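PDB 3F6O: probable transcriptional regulator, ArsR family protein from Rhodococcus sp. RHA1, which probably acts as a DNA-binding transcription factor of the ArsR family, controlling gene expression through a winged helix-turn-helix domain. Local coordinates for residues H53-E56 with W60-T63. Numbering follows the deposited sequence.
Sequences HFLE and WIRT
T63 lies to one side of the E56 carboxylate plane, its backbone N well above the face and its hydroxyl nearer the plane. T63 OG1 gives its proton to E56 OE1 at 2.6 Å, standing 38° out of the carboxylate plane. T63 N reaches E56 OE2 at 3.0 Å more steeply, 71° out of the plane. The glutamate gets there by pointing CG anti to its backbone N (chi1 -167°) and running extended beyond it, with CG beside the carbonyl oxygen of I61. R70 also hydrogen-bonds T63 OG1 through NH1, so the hydroxyl links carboxylate and guanidinium. With an alanine in place of E56, T63 N is likely to lose this acceptor, and the T63 hydroxyl to keep R70 but not the carboxylate.

The other flat group is the indole of W60: L55 CD2 approaches it obliquely, touching W60 CB (3.8 Å) where the side chain leaves the backbone. F79 packs edge-to-face with the indole, and NE1 is tied to the carbonyl of I11. Next to it, I61 CD1 sits 3.8 Å from L55 CB, and L24 of helix 18-28 touches both W60 and I61.

At the helix end, L55 O accepts two weak bonds, from W60 N at 2.9 Å and from I61 N at 3.4 Å. E56 CA sends a C-H···O contact of 3.5 Å to I61 O, which also takes a proton from a water, 2.6 Å from that oxygen, that bridges to E56 O.

The chain thus turns back beside the last turn of helix 45-57 and enters strand 61-66, the first strand of the hairpin completed by 69-74. This is consistent with the junction between recognition helix and wing, as in the winged helix-turn-helix fold of ArsR-family regulators.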
loop_
_atom_site.group_PDB
_atom_site.type_symbol
_atom_site.label_atom_id
_atom_site.label_comp_id
_atom_site.label_asym_id
_atom_site.label_seq_id
_atom_site.Cartn_x
_atom_site.Cartn_y
_atom_site.Cartn_z
ATOM N N HIS A 53 -11.514 -11.629 5.787
ATOM C CA HIS A 53 -10.442 -12.555 6.150
ATOM C C HIS A 53 -9.064 -12.004 5.786
ATOM O O HIS A 53 -8.100 -12.149 6.537
ATOM C CB HIS A 53 -10.669 -13.917 5.484
ATOM C CG HIS A 53 -11.791 -14.690 6.102
ATOM N ND1 HIS A 53 -12.731 -15.367 5.353
ATOM C CD2 HIS A 53 -12.145 -14.867 7.400
ATOM C CE1 HIS A 53 -13.611 -15.939 6.159
ATOM N NE2 HIS A 53 -13.278 -15.652 7.406
ATOM N N PHE A 54 -8.982 -11.365 4.626
ATOM C CA PHE A 54 -7.714 -10.795 4.184
ATOM C C PHE A 54 -7.302 -9.681 5.146
ATOM O O PHE A 54 -6.134 -9.601 5.548
ATOM C CB PHE A 54 -7.800 -10.299 2.729
ATOM C CG PHE A 54 -6.449 -10.058 2.116
ATOM C CD1 PHE A 54 -5.903 -10.972 1.231
ATOM C CD2 PHE A 54 -5.683 -8.957 2.484
ATOM C CE1 PHE A 54 -4.630 -10.752 0.693
ATOM C CE2 PHE A 54 -4.408 -8.745 1.950
ATOM C CZ PHE A 54 -3.889 -9.635 1.083
ATOM N N LEU A 55 -8.270 -8.830 5.531
ATOM C CA LEU A 55 -8.034 -7.753 6.518
ATOM C C LEU A 55 -7.544 -8.299 7.867
ATOM O O LEU A 55 -6.624 -7.753 8.490
ATOM C CB LEU A 55 -9.315 -6.897 6.731
ATOM C CG LEU A 55 -9.603 -5.878 5.595
ATOM C CD1 LEU A 55 -10.909 -5.076 5.861
ATOM C CD2 LEU A 55 -8.393 -4.922 5.399
ATOM N N GLU A 56 -8.139 -9.396 8.309
ATOM C CA GLU A 56 -7.725 -9.971 9.581
ATOM C C GLU A 56 -6.329 -10.610 9.457
ATOM O O GLU A 56 -5.462 -10.360 10.286
ATOM C CB GLU A 56 -8.759 -10.956 10.147
ATOM C CG GLU A 56 -8.419 -11.272 11.645
ATOM C CD GLU A 56 -9.554 -11.902 12.462
ATOM O OE1 GLU A 56 -10.530 -12.435 11.861
ATOM O OE2 GLU A 56 -9.434 -11.867 13.730
ATOM N N TRP A 60 -4.929 -5.795 9.830
ATOM C CA TRP A 60 -5.677 -4.510 9.799
ATOM C C TRP A 60 -6.893 -4.499 10.736
ATOM O O TRP A 60 -7.289 -3.438 11.215
ATOM C CB TRP A 60 -6.143 -4.179 8.357
ATOM C CG TRP A 60 -5.069 -3.570 7.519
ATOM C CD1 TRP A 60 -4.328 -4.185 6.562
ATOM C CD2 TRP A 60 -4.580 -2.224 7.606
ATOM N NE1 TRP A 60 -3.415 -3.286 6.015
ATOM C CE2 TRP A 60 -3.551 -2.084 6.655
ATOM C CE3 TRP A 60 -4.930 -1.113 8.393
ATOM C CZ2 TRP A 60 -2.869 -0.873 6.455
ATOM C CZ3 TRP A 60 -4.252 0.085 8.183
ATOM C CH2 TRP A 60 -3.224 0.183 7.249
ATOM N N ILE A 61 -7.516 -5.659 10.952
ATOM C CA ILE A 61 -8.682 -5.756 11.838
ATOM C C ILE A 61 -8.569 -6.989 12.738
ATOM O O ILE A 61 -7.787 -7.898 12.450
ATOM C CB ILE A 61 -10.076 -5.788 11.088
ATOM C CG1 ILE A 61 -10.295 -7.160 10.414
ATOM C CG2 ILE A 61 -10.209 -4.586 10.113
ATOM C CD1 ILE A 61 -11.630 -7.354 9.649
ATOM N N ARG A 62 -9.371 -6.999 13.809
ATOM C CA ARG A 62 -9.625 -8.194 14.592
ATOM C C ARG A 62 -11.105 -8.464 14.555
ATOM O O ARG A 62 -11.917 -7.532 14.601
ATOM C CB ARG A 62 -9.292 -7.962 16.060
ATOM C CG ARG A 62 -7.844 -7.865 16.405
ATOM C CD ARG A 62 -7.729 -8.096 17.902
ATOM N NE ARG A 62 -6.470 -7.603 18.432
ATOM C CZ ARG A 62 -5.880 -8.084 19.524
ATOM N NH1 ARG A 62 -4.719 -7.562 19.919
ATOM N NH2 ARG A 62 -6.439 -9.089 20.207
ATOM N N THR A 63 -11.462 -9.744 14.490
ATOM C CA THR A 63 -12.853 -10.133 14.515
ATOM C C THR A 63 -13.066 -11.205 15.563
ATOM O O THR A 63 -12.122 -11.912 15.959
ATOM C CB THR A 63 -13.385 -10.632 13.166
ATOM O OG1 THR A 63 -12.879 -11.941 12.884
ATOM C CG2 THR A 63 -13.017 -9.661 12.014
HETATM O O HOH W 1 -5.740 -9.188 13.288
#